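Local coordinates for outer surface protein (Borrelia burgdorferi, PDB 5IZT) that is an outer surface protein of the PFam54_60 family whose precise function is not established, probably acting at the cell surface of the spirochaete, at residues Thr293-Lys307 against Ala384-Met396. Numbering follows the deposited sequence. Where two conformers were deposited one is given.
Sequences TQISFELALEEINKK and ARQSVLEAYISIM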
loop_
_atom_site.group_PDB
_atom_site.type_symbol
_atom_site.label_atom_id
_atom_site.label_comp_id
_atom_site.label_asym_id
_atom_site.label_seq_id
_atom_site.Cartn_x
_atom_site.Cartn_y
_atom_site.Cartn_z
ATOM N N THR A 293 -1.597 -3.719 1.465
ATOM C CA THR A 293 -0.761 -2.730 2.130
ATOM C C THR A 293 -1.351 -1.333 1.979
ATOM O O THR A 293 -1.454 -0.578 2.955
ATOM C CB THR A 293 0.649 -2.764 1.552
ATOM O OG1 THR A 293 1.263 -4.002 1.875
ATOM C CG2 THR A 293 1.514 -1.621 2.112
ATOM N N GLN A 294 -1.706 -0.958 0.753
ATOM C CA GLN A 294 -2.207 0.396 0.537
ATOM C C GLN A 294 -3.588 0.573 1.157
ATOM O O GLN A 294 -3.897 1.635 1.710
ATOM C CB GLN A 294 -2.242 0.716 -0.961
ATOM C CG GLN A 294 -2.635 2.171 -1.278
ATOM C CD GLN A 294 -1.583 3.172 -0.835
ATOM O OE1 GLN A 294 -0.424 2.816 -0.635
ATOM N NE2 GLN A 294 -1.987 4.432 -0.678
ATOM N N ILE A 295 -4.435 -0.459 1.083
ATOM C CA ILE A 295 -5.782 -0.325 1.616
ATOM C C ILE A 295 -5.722 -0.123 3.123
ATOM O O ILE A 295 -6.370 0.779 3.671
ATOM C CB ILE A 295 -6.628 -1.552 1.246
ATOM C CG1 ILE A 295 -6.907 -1.545 -0.272
ATOM C CG2 ILE A 295 -7.913 -1.558 2.075
ATOM C CD1 ILE A 295 -7.506 -2.851 -0.814
ATOM N N SER A 296 -4.947 -0.963 3.814
ATOM C CA SER A 296 -4.826 -0.815 5.268
ATOM C C SER A 296 -4.189 0.512 5.637
ATOM O O SER A 296 -4.573 1.127 6.637
ATOM C CB SER A 296 -4.002 -1.953 5.867
ATOM O OG SER A 296 -4.709 -3.187 5.841
ATOM N N PHE A 297 -3.165 0.924 4.887
ATOM C CA PHE A 297 -2.510 2.214 5.123
ATOM C C PHE A 297 -3.521 3.357 5.091
ATOM O O PHE A 297 -3.563 4.191 6.006
ATOM C CB PHE A 297 -1.406 2.417 4.073
ATOM C CG PHE A 297 -0.730 3.749 4.131
ATOM C CD1 PHE A 297 0.246 4.008 5.094
ATOM C CD2 PHE A 297 -1.038 4.733 3.221
ATOM C CE1 PHE A 297 0.895 5.240 5.133
ATOM C CE2 PHE A 297 -0.395 5.982 3.257
ATOM C CZ PHE A 297 0.561 6.232 4.222
ATOM N N GLU A 298 -4.364 3.403 4.055
ATOM C CA GLU A 298 -5.327 4.500 3.947
ATOM C C GLU A 298 -6.378 4.444 5.052
ATOM O O GLU A 298 -6.813 5.489 5.562
ATOM C CB GLU A 298 -5.990 4.479 2.560
ATOM C CG GLU A 298 -5.027 4.847 1.431
ATOM C CD GLU A 298 -5.673 4.845 0.046
ATOM O OE1 GLU A 298 -6.921 4.839 -0.053
ATOM O OE2 GLU A 298 -4.914 4.837 -0.949
ATOM N N LEU A 299 -6.841 3.243 5.408
ATOM C CA LEU A 299 -7.805 3.127 6.502
ATOM C C LEU A 299 -7.182 3.559 7.832
ATOM O O LEU A 299 -7.852 4.162 8.679
ATOM C CB LEU A 299 -8.338 1.691 6.588
ATOM C CG LEU A 299 -9.278 1.196 5.480
ATOM C CD1 LEU A 299 -9.442 -0.298 5.578
ATOM C CD2 LEU A 299 -10.653 1.883 5.573
ATOM N N ALA A 300 -5.894 3.272 8.022
ATOM C CA ALA A 300 -5.217 3.637 9.262
ATOM C C ALA A 300 -5.064 5.146 9.382
ATOM O O ALA A 300 -5.183 5.705 10.482
ATOM C CB ALA A 300 -3.855 2.938 9.339
ATOM N N LEU A 301 -4.796 5.830 8.270
ATOM C CA LEU A 301 -4.736 7.288 8.326
ATOM C C LEU A 301 -6.046 7.869 8.841
ATOM O O LEU A 301 -6.055 8.666 9.785
ATOM C CB LEU A 301 -4.403 7.855 6.943
ATOM C CG LEU A 301 -3.034 7.477 6.371
ATOM C CD1 LEU A 301 -2.972 8.007 4.949
ATOM C CD2 LEU A 301 -1.873 8.038 7.214
ATOM N N GLU A 302 -7.178 7.424 8.286
ATOM C CA GLU A 302 -8.464 7.954 8.735
ATOM C C GLU A 302 -8.761 7.567 10.180
ATOM O O GLU A 302 -9.370 8.346 10.920
ATOM C CB GLU A 302 -9.590 7.493 7.807
ATOM C CG GLU A 302 -10.913 8.237 8.024
ATOM C CD GLU A 302 -10.760 9.759 8.147
ATOM O OE1 GLU A 302 -10.051 10.384 7.324
ATOM O OE2 GLU A 302 -11.385 10.335 9.069
ATOM N N GLU A 303 -8.370 6.358 10.590
ATOM C CA GLU A 303 -8.604 5.928 11.965
ATOM C C GLU A 303 -7.826 6.787 12.960
ATOM O O GLU A 303 -8.361 7.165 14.010
ATOM C CB GLU A 303 -8.231 4.444 12.109
ATOM C CG GLU A 303 -8.663 3.802 13.422
ATOM C CD GLU A 303 -10.172 3.698 13.577
ATOM O OE1 GLU A 303 -10.874 3.489 12.565
ATOM O OE2 GLU A 303 -10.649 3.819 14.727
ATOM N N ILE A 304 -6.565 7.113 12.646
ATOM C CA ILE A 304 -5.779 7.994 13.507
ATOM C C ILE A 304 -6.442 9.357 13.610
ATOM O O ILE A 304 -6.581 9.916 14.704
ATOM C CB ILE A 304 -4.334 8.117 12.989
ATOM C CG1 ILE A 304 -3.607 6.778 13.108
ATOM C CG2 ILE A 304 -3.581 9.223 13.741
ATOM C CD1 ILE A 304 -2.244 6.747 12.426
ATOM N N ASN A 305 -6.854 9.915 12.467
ATOM C CA ASN A 305 -7.563 11.197 12.456
ATOM C C ASN A 305 -8.795 11.155 13.356
ATOM O O ASN A 305 -9.030 12.075 14.153
ATOM C CB ASN A 305 -7.962 11.542 11.017
ATOM C CG ASN A 305 -7.899 13.024 10.718
ATOM O OD1 ASN A 305 -7.206 13.781 11.392
ATOM N ND2 ASN A 305 -8.622 13.444 9.687
ATOM N N LYS A 306 -9.588 10.076 13.257
ATOM C CA LYS A 306 -10.788 9.952 14.093
ATOM C C LYS A 306 -10.433 9.881 15.576
ATOM O O LYS A 306 -11.121 10.476 16.419
ATOM C CB LYS A 306 -11.581 8.703 13.707
ATOM C CG LYS A 306 -12.261 8.753 12.350
ATOM C CD LYS A 306 -13.234 7.583 12.172
ATOM C CE LYS A 306 -12.540 6.235 12.285
ATOM N NZ LYS A 306 -13.505 5.099 12.320
ATOM N N LYS A 307 -9.394 9.113 15.919
ATOM C CA LYS A 307 -9.000 8.970 17.324
ATOM C C LYS A 307 -8.501 10.279 17.915
ATOM O O LYS A 307 -8.743 10.565 19.097
ATOM C CB LYS A 307 -7.946 7.874 17.460
ATOM C CG LYS A 307 -8.567 6.478 17.323
ATOM C CD LYS A 307 -9.631 6.283 18.407
ATOM C CE LYS A 307 -9.892 4.817 18.716
ATOM N NZ LYS A 307 -10.623 4.166 17.603
ATOM N N ALA A 384 5.458 -7.131 5.284
ATOM C CA ALA A 384 5.158 -5.702 5.351
ATOM C C ALA A 384 3.652 -5.452 5.356
ATOM O O ALA A 384 3.165 -4.618 6.139
ATOM C CB ALA A 384 5.827 -4.960 4.193
ATOM N N ARG A 385 2.906 -6.160 4.494
ATOM C CA ARG A 385 1.452 -6.012 4.464
ATOM C C ARG A 385 0.851 -6.330 5.821
ATOM O O ARG A 385 0.017 -5.580 6.334
ATOM C CB ARG A 385 0.839 -6.920 3.392
ATOM C CG ARG A 385 -0.688 -6.729 3.184
ATOM C CD ARG A 385 -1.556 -7.517 4.181
ATOM N NE ARG A 385 -2.985 -7.261 4.002
ATOM C CZ ARG A 385 -3.613 -6.168 4.428
ATOM N NH1 ARG A 385 -2.936 -5.218 5.056
ATOM N NH2 ARG A 385 -4.915 -6.021 4.221
ATOM N N GLN A 386 1.250 -7.459 6.403
ATOM C CA GLN A 386 0.729 -7.876 7.697
ATOM C C GLN A 386 1.068 -6.870 8.787
ATOM O O GLN A 386 0.270 -6.643 9.705
ATOM C CB GLN A 386 1.288 -9.263 8.033
ATOM C CG GLN A 386 0.903 -9.810 9.393
ATOM C CD GLN A 386 -0.567 -10.152 9.494
ATOM O OE1 GLN A 386 -1.234 -10.379 8.483
ATOM N NE2 GLN A 386 -1.081 -10.192 10.719
ATOM N N SER A 387 2.246 -6.250 8.707
ATOM C CA SER A 387 2.628 -5.285 9.732
ATOM C C SER A 387 1.764 -4.034 9.664
ATOM O O SER A 387 1.404 -3.462 10.706
ATOM C CB SER A 387 4.102 -4.915 9.598
ATOM O OG SER A 387 4.508 -4.102 10.680
ATOM N N VAL A 388 1.436 -3.580 8.451
ATOM C CA VAL A 388 0.558 -2.414 8.326
ATOM C C VAL A 388 -0.824 -2.746 8.872
ATOM O O VAL A 388 -1.434 -1.951 9.602
ATOM C CB VAL A 388 0.486 -1.933 6.861
ATOM C CG1 VAL A 388 -0.541 -0.802 6.733
ATOM C CG2 VAL A 388 1.855 -1.423 6.384
ATOM N N LEU A 389 -1.318 -3.941 8.542
ATOM C CA LEU A 389 -2.608 -4.418 9.033
ATOM C C LEU A 389 -2.643 -4.486 10.558
ATOM O O LEU A 389 -3.622 -4.068 11.190
ATOM C CB LEU A 389 -2.898 -5.793 8.423
ATOM C CG LEU A 389 -4.180 -6.455 8.920
ATOM C CD1 LEU A 389 -5.342 -5.556 8.540
ATOM C CD2 LEU A 389 -4.340 -7.859 8.346
ATOM N N GLU A 390 -1.596 -5.047 11.171
ATOM C CA GLU A 390 -1.570 -5.135 12.626
ATOM C C GLU A 390 -1.532 -3.753 13.267
ATOM O O GLU A 390 -2.188 -3.516 14.287
ATOM C CB GLU A 390 -0.383 -5.989 13.073
ATOM C CG GLU A 390 -0.553 -7.460 12.711
ATOM C CD GLU A 390 0.672 -8.308 13.011
ATOM O OE1 GLU A 390 1.675 -7.758 13.517
ATOM O OE2 GLU A 390 0.632 -9.524 12.722
ATOM N N ALA A 391 -0.788 -2.819 12.681
ATOM C CA ALA A 391 -0.793 -1.462 13.215
ATOM C C ALA A 391 -2.179 -0.836 13.092
ATOM O O ALA A 391 -2.670 -0.196 14.030
ATOM C CB ALA A 391 0.247 -0.610 12.492
ATOM N N TYR A 392 -2.818 -1.013 11.942
ATOM C CA TYR A 392 -4.172 -0.514 11.748
ATOM C C TYR A 392 -5.121 -1.061 12.801
ATOM O O TYR A 392 -5.845 -0.299 13.447
ATOM C CB TYR A 392 -4.647 -0.845 10.328
ATOM C CG TYR A 392 -6.128 -0.642 10.105
ATOM C CD1 TYR A 392 -6.724 0.590 10.330
ATOM C CD2 TYR A 392 -6.899 -1.644 9.559
ATOM C CE1 TYR A 392 -8.074 0.779 10.110
ATOM C CE2 TYR A 392 -8.244 -1.457 9.316
ATOM C CZ TYR A 392 -8.821 -0.247 9.591
ATOM O OH TYR A 392 -10.164 -0.077 9.340
ATOM N N ILE A 393 -5.125 -2.383 12.994
ATOM C CA ILE A 393 -6.005 -2.980 13.990
ATOM C C ILE A 393 -5.718 -2.413 15.373
ATOM O O ILE A 393 -6.639 -2.144 16.156
ATOM C CB ILE A 393 -5.856 -4.511 13.984
ATOM C CG1 ILE A 393 -6.264 -5.101 12.622
ATOM C CG2 ILE A 393 -6.625 -5.128 15.164
ATOM C CD1 ILE A 393 -7.688 -4.843 12.233
ATOM N N SER A 394 -4.439 -2.203 15.690
ATOM C CA SER A 394 -4.092 -1.742 17.033
ATOM C C SER A 394 -4.568 -0.318 17.311
ATOM O O SER A 394 -4.686 0.059 18.479
ATOM C CB SER A 394 -2.577 -1.835 17.232
ATOM O OG SER A 394 -1.925 -0.713 16.654
ATOM N N ILE A 395 -4.844 0.473 16.271
ATOM C CA ILE A 395 -5.341 1.840 16.451
ATOM C C ILE A 395 -6.825 1.856 16.795
ATOM O O ILE A 395 -7.300 2.768 17.480
ATOM C CB ILE A 395 -5.067 2.671 15.185
ATOM C CG1 ILE A 395 -3.570 2.807 14.944
ATOM C CG2 ILE A 395 -5.711 4.058 15.279
ATOM C CD1 ILE A 395 -3.240 3.233 13.524
ATOM N N MET A 396 -7.581 0.881 16.303
ATOM C CA MET A 396 -9.031 0.887 16.421
ATOM C C MET A 396 -9.482 0.732 17.869
ATOM O O MET A 396 -8.851 0.040 18.670
ATOM C CB MET A 396 -9.641 -0.226 15.567
ATOM C CG MET A 396 -9.315 -0.144 14.081
ATOM S SD MET A 396 -10.102 -1.499 13.177
ATOM C CE MET A 396 -11.824 -1.102 13.474
ATOM O OXT MET A 396 -10.506 1.291 18.255
#
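Tyr-392 lays its ring against helix 280-316 as a knob set among Ser-296, Leu-299, Ala-300 and Glu-303. With CG anti to the backbone N (chi1 168°), the ring reaches across to Leu-299, whose CB sits over one face in a CH-pi contact, 4.0 Å from the centroid, while Glu-303 CB meets the ring edge. Ala-300 suits its place because its small methyl lets the ring reach the backbone, Tyr-392 CD1 lying 3.6 Å from Ala-300 CA. One turn on, branched Ile-395 fills the second hole two ways, CD1 3.6 Å from Ile-304 CG1 and CG2 against the aliphatic CG of Glu-303. Such knobs-into-holes packing joins segments 293-307 and 384-395, inclined at 22° with axes 8.7 Å apart at closest, within the all-helical fold of this Borrelia family; helix 322-359 touches Val-388 and Ala-391, helix 179-197 Ile-304. Branched Val-388 packs CG1 on Ser-296 CB (3.7 Å), a side chain short enough to admit it. In the conformer given, Arg-385, bent at chi2 (-84°), has Thr-293 N over one guanidinium face, toward the rim, and donates from NH1 to Ser-296 OG (2.8 Å) in the guanidinium plane; a second conformer makes this grip probably impermanent. Lys-307 NZ bridges the C-terminal carboxylate, Met-396 OXT (3.0 Å), and Glu-303 OE2 (2.9 Å), probably easing their repulsion; Lys-306 adds a weak salt bridge to Glu-303 OE1.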